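Local coordinates for transcriptional regulator (NtrC family) (Aquifex aeolicus, PDB 3DZD), which probably activates transcription by sigma-54 RNA polymerase, coupling a response-regulator receiver to an AAA+ ATPase caught here in its inactive state with ADP bound, at residues 139-144 with 297-302; 170-175 with 263-268; 313-318 with 348-353. All blocks are in the same frame, centred on the assembly; numbering follows the deposited sequence.

Interaction 1 (139-144 with 297-302); sequences LEIKRL and YLPPLR
I141 reaches from helix 136-149 to the chain that leaves strand 294-297, and its CD1 makes the closest approach to each of Y297, L298 and P299. The bond from CA to CB already points toward this chain. At CB the branches part: CG2 is anti to the backbone N, while CG1 stands beside that nitrogen (chi1 -70°). CG1 comes within 4.0 Å of the carbonyl O of Y297. Beyond it the chain stays extended, chi2 164°, and this brings CD1 up to the backbone and side chains of 297-299. There the methyl meets three partners. It lies 3.3 Å from the carbonyl O of Y297, a van der Waals approach with no hydrogen bond. It is equally near, at 3.3 Å, to CD2 of L298, tight for two methyls, and the two side chains cross at about a right angle. P299 adds its ring CD, 4.0 Å from CD1 of I141. An unbranched tip on a beta-branched residue suits the place: the long CG1-CD1 arm spans the gap from helix to chain, while I141 also packs on I296 in the strand. The forked end of L298 suits a site with several neighbours: it also touches T163, K165 and V168, and the L298 backbone pairs with T158. P299 and P300 probably stiffen the exit. The contact thus fastens a helix beside the edge strand of the AAA+ core where the chain leaves toward the lid, next to the P-loop that carries ADP.

Interaction 2 (170-175 with 263-268); sequences RLIHRY and DIRVIS
I172 of helix 165-176 sets its CG2 methyl against two residues of strand 265-270, the tip of I267 and the guanidinium end of R265. The methyl is 3.5 Å from CD1 of I267 and 3.7 Å from NH1 of R265, so one small group fills the corner between an aliphatic and a polar neighbour. CG2 can do this because it is anti to the backbone N, beside the carbonyl carbon, with CG1 beside the backbone N (chi1 -72°). I267 has the same first torsion, but its contact is made by the far end of its chain: extended through chi2, it brings CD1 to the branch point of I172, 3.8 Å from its CB. The two isoleucine side chains meet at a slant.

This is helix-on-sheet packing in the P-loop nucleoside-triphosphatase fold. Helix 165-176 follows the P-loop and lies on a parallel sheet in which strand 265-270 runs between 225-229 and 155-158. R265 and I267, two apart on the strand, both turn toward the helix, and beta-branched isoleucines on each element give stiff aliphatic surfaces that pack methyl against methyl.

R265 solves a harder problem, a charged group in a buried place. Its CG is anti to the backbone N (chi1 -155°), then the chain bends at chi2 (-85°), and the arginine side chain passes I172 at about a right angle, with NH1 beside CG2. Each nitrogen finds a carbonyl: NE bonds to A153 O, NH1 to A149 O and NH2 to I148 O. Two of these carbonyls end helix 136-149, whose partial negative charge would probably steady the cation. The residue after I172, H173, has its ND1 hydrogen-bonded to T225 OG1 on the neighbouring strand.

Interaction 3 (313-318 with 348-353); sequences EYFLKK and RELKNL. With ADP (adenosine-5'-diphosphate), chain C.
L350 and K351 of helix 346-359 meet the ring of F315 on helix 307-322, within a segment that begins beside the nucleotide. First comes R348, in the GNVREL sequence where AAA+ activators of this family probably place their sensor II arginine. Its chain bends at chi3 and brings NH1 to 3.8 Å from ADP O2B, near the phosphates without a bond. E349 turns back to G345 N, to which its OE1 is hydrogen-bonded. L350 meets the edge of the F315 ring, its CD2 4.4 Å from CD2 of F315. K351 supplies the main contact: its CG stands over one ring face, 3.6 Å from the F315 centroid and 18° off the ring normal, a CH-pi interaction. With CG anti to the backbone N (chi1 -170°), the methylenes pass across the ring; the bend at chi3 (74°) then turns the amine to the ribose, where NZ donates to ADP O3' at 3.2 Å. A lysine suits this place because its shaft is greasy and its tip polar. Y314 puts CD2 over the rim of the opposite face of F315, 3.6 Å above the ring plane, and its CE2 is 3.9 Å from ADP C2. Replacing F315 by an alanine would probably leave the K351 methylenes without their flat support and open a gap beside L350 and the adenine. N352 faces another chain, its ND2 bonding to E355 OE1 of the second subunit; L353 packs on R356 of the second subunit. Such chemistry is consistent with helices 307-322 and 346-359 sensing the nucleotide together: the CH-pi contact probably helps to place the amine that bonds to the ribose O3'.

Interaction 2 is the most central, wholly buried and joining a helix to the middle strand of the ATPase sheet. Interaction 1, largely buried, lies at that sheet's outer strand. Interaction 3 sits in the lid beside ADP and the second subunit, with F315 and L350 buried and K351 partly exposed at the nucleotide pocket. All three lack hydrogen bonds across their segments: interactions 1 and 2 rest on aliphatic methyls, interaction 3 on an aromatic face. Helix 136-149 links the first two, giving I141 to interaction 1 and, at its end, carbonyls to R265. Interactions 1 and 3 touch, L301 CD2 lying 4.1 Å from L350 CB, whereas the centres of 2 and 3 are about 26 Å apart.

Interaction 1 (139-144 with 297-302)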
loop_
_atom_site.group_PDB
_atom_site.type_symbol
_atom_site.label_atom_id
_atom_site.label_comp_id
_atom_site.label_asym_id
_atom_site.label_seq_id
_atom_site.Cartn_x
_atom_site.Cartn_y
_atom_site.Cartn_z
ATOM N N LEU A 139 -26.089 -2.593 15.091
ATOM C CA LEU A 139 -26.413 -1.238 14.646
ATOM C C LEU A 139 -25.945 -0.194 15.663
ATOM O O LEU A 139 -25.524 0.902 15.292
ATOM C CB LEU A 139 -27.913 -1.097 14.368
ATOM C CG LEU A 139 -28.394 -2.018 13.240
ATOM C CD1 LEU A 139 -29.897 -1.927 13.036
ATOM C CD2 LEU A 139 -27.633 -1.710 11.937
ATOM N N GLU A 140 -26.011 -0.545 16.940
ATOM C CA GLU A 140 -25.555 0.335 18.010
ATOM C C GLU A 140 -24.047 0.597 17.899
ATOM O O GLU A 140 -23.601 1.734 18.013
ATOM C CB GLU A 140 -25.915 -0.290 19.358
ATOM C CG GLU A 140 -25.613 0.554 20.576
ATOM C CD GLU A 140 -25.946 -0.180 21.880
ATOM O OE1 GLU A 140 -25.856 -1.436 21.902
ATOM O OE2 GLU A 140 -26.302 0.496 22.883
ATOM N N ILE A 141 -23.273 -0.465 17.662
ATOM C CA ILE A 141 -21.828 -0.359 17.420
ATOM C C ILE A 141 -21.554 0.511 16.180
ATOM O O ILE A 141 -20.695 1.395 16.201
ATOM C CB ILE A 141 -21.173 -1.763 17.266
ATOM C CG1 ILE A 141 -21.155 -2.498 18.612
ATOM C CG2 ILE A 141 -19.767 -1.673 16.680
ATOM C CD1 ILE A 141 -20.899 -3.980 18.520
ATOM N N LYS A 142 -22.309 0.278 15.110
ATOM C CA LYS A 142 -22.117 1.035 13.871
ATOM C C LYS A 142 -22.331 2.539 14.035
ATOM O O LYS A 142 -21.666 3.335 13.364
ATOM C CB LYS A 142 -23.008 0.492 12.756
ATOM C CG LYS A 142 -22.572 -0.858 12.226
ATOM C CD LYS A 142 -23.461 -1.321 11.084
ATOM C CE LYS A 142 -22.898 -2.564 10.428
ATOM N NZ LYS A 142 -23.935 -3.277 9.623
ATOM N N ARG A 143 -23.243 2.923 14.928
ATOM C CA ARG A 143 -23.477 4.335 15.239
ATOM C C ARG A 143 -22.398 4.897 16.160
ATOM O O ARG A 143 -22.115 6.095 16.149
ATOM C CB ARG A 143 -24.846 4.534 15.894
ATOM C CG ARG A 143 -26.016 4.473 14.926
ATOM C CD ARG A 143 -27.353 4.776 15.610
ATOM N NE ARG A 143 -27.949 3.592 16.228
ATOM C CZ ARG A 143 -27.924 3.347 17.535
ATOM N NH1 ARG A 143 -27.334 4.211 18.356
ATOM N NH2 ARG A 143 -28.490 2.246 18.018
ATOM N N LEU A 144 -21.802 4.024 16.962
ATOM C CA LEU A 144 -20.827 4.449 17.953
ATOM C C LEU A 144 -19.468 4.736 17.316
ATOM O O LEU A 144 -18.777 5.679 17.698
ATOM C CB LEU A 144 -20.692 3.371 19.027
ATOM C CG LEU A 144 -19.577 3.539 20.051
ATOM C CD1 LEU A 144 -19.882 4.713 21.001
ATOM C CD2 LEU A 144 -19.357 2.232 20.816
ATOM N N TYR A 297 -17.827 -3.474 22.849
ATOM C CA TYR A 297 -18.032 -4.900 23.028
ATOM C C TYR A 297 -18.726 -5.477 21.797
ATOM O O TYR A 297 -19.813 -5.037 21.446
ATOM C CB TYR A 297 -18.888 -5.159 24.272
ATOM C CG TYR A 297 -19.256 -6.610 24.433
ATOM C CD1 TYR A 297 -18.322 -7.530 24.877
ATOM C CD2 TYR A 297 -20.526 -7.062 24.129
ATOM C CE1 TYR A 297 -18.644 -8.856 25.019
ATOM C CE2 TYR A 297 -20.865 -8.379 24.274
ATOM C CZ TYR A 297 -19.922 -9.279 24.719
ATOM O OH TYR A 297 -20.243 -10.610 24.855
ATOM N N LEU A 298 -18.090 -6.439 21.138
ATOM C CA LEU A 298 -18.727 -7.165 20.040
ATOM C C LEU A 298 -19.325 -8.460 20.553
ATOM O O LEU A 298 -18.606 -9.313 21.050
ATOM C CB LEU A 298 -17.714 -7.512 18.940
ATOM C CG LEU A 298 -16.917 -6.365 18.334
ATOM C CD1 LEU A 298 -16.111 -6.838 17.118
ATOM C CD2 LEU A 298 -17.853 -5.219 17.965
ATOM N N PRO A 299 -20.642 -8.623 20.413
ATOM C CA PRO A 299 -21.327 -9.844 20.871
ATOM C C PRO A 299 -20.961 -11.074 20.029
ATOM O O PRO A 299 -20.648 -10.921 18.854
ATOM C CB PRO A 299 -22.812 -9.527 20.655
ATOM C CG PRO A 299 -22.879 -8.160 20.066
ATOM C CD PRO A 299 -21.525 -7.718 19.662
ATOM N N PRO A 300 -21.033 -12.281 20.617
ATOM C CA PRO A 300 -20.845 -13.495 19.818
ATOM C C PRO A 300 -21.870 -13.562 18.700
ATOM O O PRO A 300 -22.943 -12.948 18.779
ATOM C CB PRO A 300 -21.096 -14.626 20.814
ATOM C CG PRO A 300 -20.955 -14.010 22.164
ATOM C CD PRO A 300 -21.359 -12.586 22.019
ATOM N N LEU A 301 -21.528 -14.298 17.656
ATOM C CA LEU A 301 -22.402 -14.459 16.512
ATOM C C LEU A 301 -23.773 -15.018 16.920
ATOM O O LEU A 301 -24.798 -14.572 16.403
ATOM C CB LEU A 301 -21.727 -15.347 15.463
ATOM C CG LEU A 301 -22.559 -15.775 14.256
ATOM C CD1 LEU A 301 -23.191 -14.585 13.567
ATOM C CD2 LEU A 301 -21.677 -16.575 13.281
ATOM N N ARG A 302 -23.788 -15.973 17.854
ATOM C CA ARG A 302 -25.036 -16.574 18.329
ATOM C C ARG A 302 -25.930 -15.601 19.107
ATOM O O ARG A 302 -27.057 -15.947 19.467
ATOM C CB ARG A 302 -24.750 -17.801 19.200
ATOM C CG ARG A 302 -24.094 -17.455 20.510
ATOM C CD ARG A 302 -23.417 -18.639 21.144
ATOM N NE ARG A 302 -22.713 -18.285 22.377
ATOM C CZ ARG A 302 -21.430 -17.935 22.441
ATOM N NH1 ARG A 302 -20.682 -17.873 21.338
ATOM N NH2 ARG A 302 -20.886 -17.645 23.615
#

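Interaction 2 (170-175 with 263-268)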
loop_
_atom_site.group_PDB
_atom_site.type_symbol
_atom_site.label_atom_id
_atom_site.label_comp_id
_atom_site.label_asym_id
_atom_site.label_seq_id
_atom_site.Cartn_x
_atom_site.Cartn_y
_atom_site.Cartn_z
ATOM N N ARG A 170 -10.383 -1.200 11.647
ATOM C CA ARG A 170 -10.171 -0.540 10.354
ATOM C C ARG A 170 -11.213 0.527 10.086
ATOM O O ARG A 170 -10.905 1.596 9.552
ATOM C CB ARG A 170 -10.166 -1.551 9.208
ATOM C CG ARG A 170 -8.892 -2.371 9.136
ATOM C CD ARG A 170 -8.883 -3.306 7.939
ATOM N NE ARG A 170 -7.714 -4.185 8.004
ATOM C CZ ARG A 170 -6.485 -3.818 7.638
ATOM N NH1 ARG A 170 -6.269 -2.588 7.171
ATOM N NH2 ARG A 170 -5.478 -4.677 7.734
ATOM N N LEU A 171 -12.455 0.230 10.452
ATOM C CA LEU A 171 -13.520 1.205 10.313
ATOM C C LEU A 171 -13.153 2.445 11.094
ATOM O O LEU A 171 -13.221 3.555 10.568
ATOM C CB LEU A 171 -14.852 0.634 10.801
ATOM C CG LEU A 171 -15.449 -0.423 9.862
ATOM C CD1 LEU A 171 -16.772 -0.969 10.400
ATOM C CD2 LEU A 171 -15.630 0.142 8.449
ATOM N N ILE A 172 -12.750 2.253 12.349
ATOM C CA ILE A 172 -12.390 3.366 13.229
ATOM C C ILE A 172 -11.272 4.202 12.608
ATOM O O ILE A 172 -11.360 5.425 12.561
ATOM C CB ILE A 172 -11.945 2.866 14.631
ATOM C CG1 ILE A 172 -13.148 2.356 15.438
ATOM C CG2 ILE A 172 -11.217 3.967 15.392
ATOM C CD1 ILE A 172 -12.762 1.572 16.674
ATOM N N HIS A 173 -10.223 3.537 12.135
ATOM C CA HIS A 173 -9.124 4.221 11.474
ATOM C C HIS A 173 -9.650 5.038 10.291
ATOM O O HIS A 173 -9.439 6.252 10.211
ATOM C CB HIS A 173 -8.074 3.217 11.010
ATOM C CG HIS A 173 -6.998 3.818 10.159
ATOM N ND1 HIS A 173 -6.054 4.691 10.658
ATOM C CD2 HIS A 173 -6.722 3.678 8.839
ATOM C CE1 HIS A 173 -5.243 5.064 9.681
ATOM N NE2 HIS A 173 -5.625 4.460 8.569
ATOM N N ARG A 174 -10.351 4.360 9.390
ATOM C CA ARG A 174 -11.003 4.999 8.250
ATOM C C ARG A 174 -11.732 6.296 8.614
ATOM O O ARG A 174 -11.528 7.324 7.975
ATOM C CB ARG A 174 -11.992 4.026 7.606
ATOM C CG ARG A 174 -12.575 4.513 6.295
ATOM C CD ARG A 174 -11.519 4.498 5.206
ATOM N NE ARG A 174 -10.839 3.207 5.114
ATOM C CZ ARG A 174 -11.212 2.226 4.297
ATOM N NH1 ARG A 174 -12.261 2.390 3.502
ATOM N NH2 ARG A 174 -10.539 1.081 4.272
ATOM N N TYR A 175 -12.585 6.240 9.633
ATOM C CA TYR A 175 -13.394 7.393 10.036
ATOM C C TYR A 175 -12.592 8.451 10.788
ATOM O O TYR A 175 -12.946 9.629 10.768
ATOM C CB TYR A 175 -14.587 6.952 10.893
ATOM C CG TYR A 175 -15.614 6.123 10.148
ATOM C CD1 TYR A 175 -15.222 5.153 9.235
ATOM C CD2 TYR A 175 -16.976 6.296 10.371
ATOM C CE1 TYR A 175 -16.152 4.387 8.552
ATOM C CE2 TYR A 175 -17.917 5.528 9.694
ATOM C CZ TYR A 175 -17.497 4.576 8.786
ATOM O OH TYR A 175 -18.414 3.803 8.104
ATOM N N ASP A 263 3.492 9.197 16.644
ATOM C CA ASP A 263 2.173 9.759 16.806
ATOM C C ASP A 263 1.196 8.703 16.319
ATOM O O ASP A 263 0.912 8.612 15.131
ATOM C CB ASP A 263 2.057 11.051 16.000
ATOM C CG ASP A 263 0.631 11.539 15.873
ATOM O OD1 ASP A 263 -0.058 11.706 16.905
ATOM O OD2 ASP A 263 0.201 11.766 14.724
ATOM N N ILE A 264 0.711 7.879 17.239
ATOM C CA ILE A 264 -0.165 6.781 16.873
ATOM C C ILE A 264 -1.457 6.829 17.654
ATOM O O ILE A 264 -1.480 7.212 18.816
ATOM C CB ILE A 264 0.497 5.427 17.147
ATOM C CG1 ILE A 264 1.036 5.391 18.575
ATOM C CG2 ILE A 264 1.622 5.167 16.157
ATOM C CD1 ILE A 264 2.153 4.395 18.773
ATOM N N ARG A 265 -2.540 6.455 16.991
ATOM C CA ARG A 265 -3.788 6.158 17.671
ATOM C C ARG A 265 -3.794 4.657 17.922
ATOM O O ARG A 265 -3.665 3.862 16.994
ATOM C CB ARG A 265 -4.974 6.567 16.808
ATOM C CG ARG A 265 -6.225 6.875 17.589
ATOM C CD ARG A 265 -7.030 5.613 17.885
ATOM N NE ARG A 265 -8.215 5.952 18.668
ATOM C CZ ARG A 265 -9.305 6.516 18.157
ATOM N NH1 ARG A 265 -9.359 6.796 16.860
ATOM N NH2 ARG A 265 -10.331 6.807 18.944
ATOM N N VAL A 266 -3.920 4.275 19.184
ATOM C CA VAL A 266 -3.824 2.880 19.571
ATOM C C VAL A 266 -5.187 2.223 19.692
ATOM O O VAL A 266 -6.045 2.678 20.455
ATOM C CB VAL A 266 -3.101 2.733 20.912
ATOM C CG1 VAL A 266 -3.051 1.268 21.323
ATOM C CG2 VAL A 266 -1.703 3.327 20.813
ATOM N N ILE A 267 -5.383 1.153 18.930
ATOM C CA ILE A 267 -6.587 0.343 19.067
ATOM C C ILE A 267 -6.174 -1.062 19.474
ATOM O O ILE A 267 -5.270 -1.647 18.870
ATOM C CB ILE A 267 -7.417 0.279 17.767
ATOM C CG1 ILE A 267 -7.792 1.694 17.308
ATOM C CG2 ILE A 267 -8.659 -0.577 17.982
ATOM C CD1 ILE A 267 -8.656 1.731 16.059
ATOM N N SER A 268 -6.836 -1.591 20.496
ATOM C CA SER A 268 -6.497 -2.897 21.029
ATOM C C SER A 268 -7.699 -3.799 21.012
ATOM O O SER A 268 -8.833 -3.333 21.003
ATOM C CB SER A 268 -6.015 -2.762 22.468
ATOM O OG SER A 268 -4.880 -1.934 22.515
#

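Interaction 3 (313-318 with 348-353)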
loop_
_atom_site.group_PDB
_atom_site.type_symbol
_atom_site.label_atom_id
_atom_site.label_comp_id
_atom_site.label_asym_id
_atom_site.label_seq_id
_atom_site.Cartn_x
_atom_site.Cartn_y
_atom_site.Cartn_z
ATOM N N GLU A 313 -25.228 -15.320 3.423
ATOM C CA GLU A 313 -25.570 -14.902 2.076
ATOM C C GLU A 313 -24.457 -14.035 1.503
ATOM O O GLU A 313 -24.145 -14.113 0.319
ATOM C CB GLU A 313 -26.903 -14.151 2.080
ATOM C CG GLU A 313 -28.095 -15.055 2.363
ATOM C CD GLU A 313 -29.379 -14.290 2.626
ATOM O OE1 GLU A 313 -29.309 -13.106 3.030
ATOM O OE2 GLU A 313 -30.464 -14.882 2.434
ATOM N N TYR A 314 -23.850 -13.226 2.361
ATOM C CA TYR A 314 -22.764 -12.350 1.950
ATOM C C TYR A 314 -21.541 -13.175 1.542
ATOM O O TYR A 314 -20.867 -12.862 0.552
ATOM C CB TYR A 314 -22.429 -11.372 3.080
ATOM C CG TYR A 314 -21.082 -10.676 2.976
ATOM C CD1 TYR A 314 -20.933 -9.495 2.258
ATOM C CD2 TYR A 314 -19.973 -11.183 3.630
ATOM C CE1 TYR A 314 -19.706 -8.858 2.173
ATOM C CE2 TYR A 314 -18.750 -10.557 3.554
ATOM C CZ TYR A 314 -18.621 -9.400 2.825
ATOM O OH TYR A 314 -17.391 -8.792 2.773
ATOM N N PHE A 315 -21.255 -14.230 2.302
ATOM C CA PHE A 315 -20.098 -15.070 2.000
ATOM C C PHE A 315 -20.378 -15.972 0.796
ATOM O O PHE A 315 -19.523 -16.160 -0.065
ATOM C CB PHE A 315 -19.667 -15.892 3.228
ATOM C CG PHE A 315 -19.046 -15.065 4.330
ATOM C CD1 PHE A 315 -17.966 -14.226 4.067
ATOM C CD2 PHE A 315 -19.545 -15.116 5.626
ATOM C CE1 PHE A 315 -17.400 -13.448 5.075
ATOM C CE2 PHE A 315 -18.976 -14.359 6.641
ATOM C CZ PHE A 315 -17.910 -13.518 6.369
ATOM N N LEU A 316 -21.584 -16.524 0.744
ATOM C CA LEU A 316 -21.986 -17.393 -0.352
ATOM C C LEU A 316 -21.871 -16.666 -1.690
ATOM O O LEU A 316 -21.413 -17.240 -2.670
ATOM C CB LEU A 316 -23.418 -17.880 -0.143
ATOM C CG LEU A 316 -23.988 -18.785 -1.234
ATOM C CD1 LEU A 316 -23.259 -20.123 -1.253
ATOM C CD2 LEU A 316 -25.486 -18.984 -1.036
ATOM N N LYS A 317 -22.284 -15.402 -1.728
ATOM C CA LYS A 317 -22.177 -14.619 -2.950
ATOM C C LYS A 317 -20.727 -14.335 -3.281
ATOM O O LYS A 317 -20.281 -14.562 -4.400
ATOM C CB LYS A 317 -22.940 -13.301 -2.838
ATOM C CG LYS A 317 -24.372 -13.371 -3.328
ATOM C CD LYS A 317 -25.145 -14.465 -2.607
ATOM C CE LYS A 317 -26.642 -14.304 -2.801
ATOM N NZ LYS A 317 -27.002 -14.311 -4.248
ATOM N N LYS A 318 -19.992 -13.832 -2.300
ATOM C CA LYS A 318 -18.616 -13.429 -2.520
ATOM C C LYS A 318 -17.748 -14.572 -3.047
ATOM O O LYS A 318 -16.896 -14.364 -3.918
ATOM C CB LYS A 318 -18.029 -12.849 -1.235
ATOM C CG LYS A 318 -16.526 -12.722 -1.234
ATOM C CD LYS A 318 -16.074 -11.723 -0.178
ATOM C CE LYS A 318 -14.777 -12.181 0.458
ATOM N NZ LYS A 318 -14.932 -13.583 0.952
ATOM N N ARG A 348 -15.616 -16.318 11.957
ATOM C CA ARG A 348 -14.487 -17.004 11.363
ATOM C C ARG A 348 -14.897 -18.438 11.013
ATOM O O ARG A 348 -14.597 -18.932 9.930
ATOM C CB ARG A 348 -13.323 -16.972 12.350
ATOM C CG ARG A 348 -12.023 -17.487 11.827
ATOM C CD ARG A 348 -10.926 -16.980 12.733
ATOM N NE ARG A 348 -10.940 -17.672 14.014
ATOM C CZ ARG A 348 -10.372 -17.201 15.118
ATOM N NH1 ARG A 348 -9.755 -16.028 15.093
ATOM N NH2 ARG A 348 -10.421 -17.903 16.243
ATOM N N GLU A 349 -15.605 -19.087 11.933
ATOM C CA GLU A 349 -16.161 -20.415 11.682
ATOM C C GLU A 349 -17.173 -20.399 10.524
ATOM O O GLU A 349 -17.050 -21.179 9.578
ATOM C CB GLU A 349 -16.801 -20.990 12.951
ATOM C CG GLU A 349 -17.284 -22.439 12.787
ATOM C CD GLU A 349 -17.960 -23.007 14.029
ATOM O OE1 GLU A 349 -17.713 -22.515 15.154
ATOM O OE2 GLU A 349 -18.753 -23.958 13.876
ATOM N N LEU A 350 -18.158 -19.505 10.596
ATOM C CA LEU A 350 -19.160 -19.386 9.537
ATOM C C LEU A 350 -18.545 -19.165 8.155
ATOM O O LEU A 350 -18.942 -19.811 7.190
ATOM C CB LEU A 350 -20.144 -18.254 9.828
ATOM C CG LEU A 350 -21.228 -18.019 8.769
ATOM C CD1 LEU A 350 -22.242 -19.150 8.717
ATOM C CD2 LEU A 350 -21.935 -16.705 9.020
ATOM N N LYS A 351 -17.583 -18.253 8.059
ATOM C CA LYS A 351 -17.005 -17.915 6.770
ATOM C C LYS A 351 -16.369 -19.154 6.157
ATOM O O LYS A 351 -16.648 -19.521 5.018
ATOM C CB LYS A 351 -15.956 -16.804 6.897
ATOM C CG LYS A 351 -15.518 -16.257 5.552
ATOM C CD LYS A 351 -14.345 -15.284 5.639
ATOM C CE LYS A 351 -13.045 -16.015 5.924
ATOM N NZ LYS A 351 -11.876 -15.203 5.474
ATOM N N ASN A 352 -15.512 -19.795 6.937
ATOM C CA ASN A 352 -14.829 -20.973 6.481
ATOM C C ASN A 352 -15.798 -22.091 6.123
ATOM O O ASN A 352 -15.556 -22.845 5.186
ATOM C CB ASN A 352 -13.848 -21.448 7.539
ATOM C CG ASN A 352 -13.346 -22.844 7.263
ATOM O OD1 ASN A 352 -14.000 -23.826 7.598
ATOM N ND2 ASN A 352 -12.181 -22.937 6.642
ATOM N N LEU A 353 -16.898 -22.192 6.860
ATOM C CA LEU A 353 -17.898 -23.211 6.572
ATOM C C LEU A 353 -18.617 -22.955 5.242
ATOM O O LEU A 353 -18.977 -23.890 4.537
ATOM C CB LEU A 353 -18.908 -23.335 7.723
ATOM C CG LEU A 353 -20.083 -24.264 7.425
ATOM C CD1 LEU A 353 -20.319 -25.254 8.550
ATOM C CD2 LEU A 353 -21.351 -23.477 7.145
HETATM P PB ADP C . -11.360 -11.279 15.065
HETATM O O1B ADP C . -10.595 -10.084 14.532
HETATM O O2B ADP C . -10.494 -12.357 15.677
HETATM O O3B ADP C . -12.514 -10.927 15.955
HETATM P PA ADP C . -11.864 -11.659 12.232
HETATM O O1A ADP C . -12.692 -10.470 11.831
HETATM O O2A ADP C . -10.380 -11.610 11.930
HETATM O O3A ADP C . -12.118 -11.968 13.804
HETATM O "O5'" ADP C . -12.463 -12.966 11.511
HETATM C "C5'" ADP C . -13.693 -12.906 10.801
HETATM C "C4'" ADP C . -13.514 -13.193 9.323
HETATM O "O4'" ADP C . -14.778 -12.938 8.722
HETATM C "C3'" ADP C . -12.591 -12.174 8.688
HETATM O "O3'" ADP C . -12.142 -12.683 7.429
HETATM C "C2'" ADP C . -13.458 -10.982 8.380
HETATM O "O2'" ADP C . -13.040 -10.495 7.103
HETATM C "C1'" ADP C . -14.840 -11.586 8.239
HETATM N N9 ADP C . -15.844 -10.853 9.038
HETATM C C8 ADP C . -15.908 -10.828 10.382
HETATM N N7 ADP C . -16.955 -10.099 10.815
HETATM C C5 ADP C . -17.590 -9.640 9.723
HETATM C C6 ADP C . -18.774 -8.790 9.475
HETATM N N6 ADP C . -19.500 -8.290 10.511
HETATM N N1 ADP C . -19.107 -8.546 8.194
HETATM C C2 ADP C . -18.388 -9.051 7.173
HETATM N N3 ADP C . -17.297 -9.822 7.321
HETATM C C4 ADP C . -16.859 -10.143 8.554
#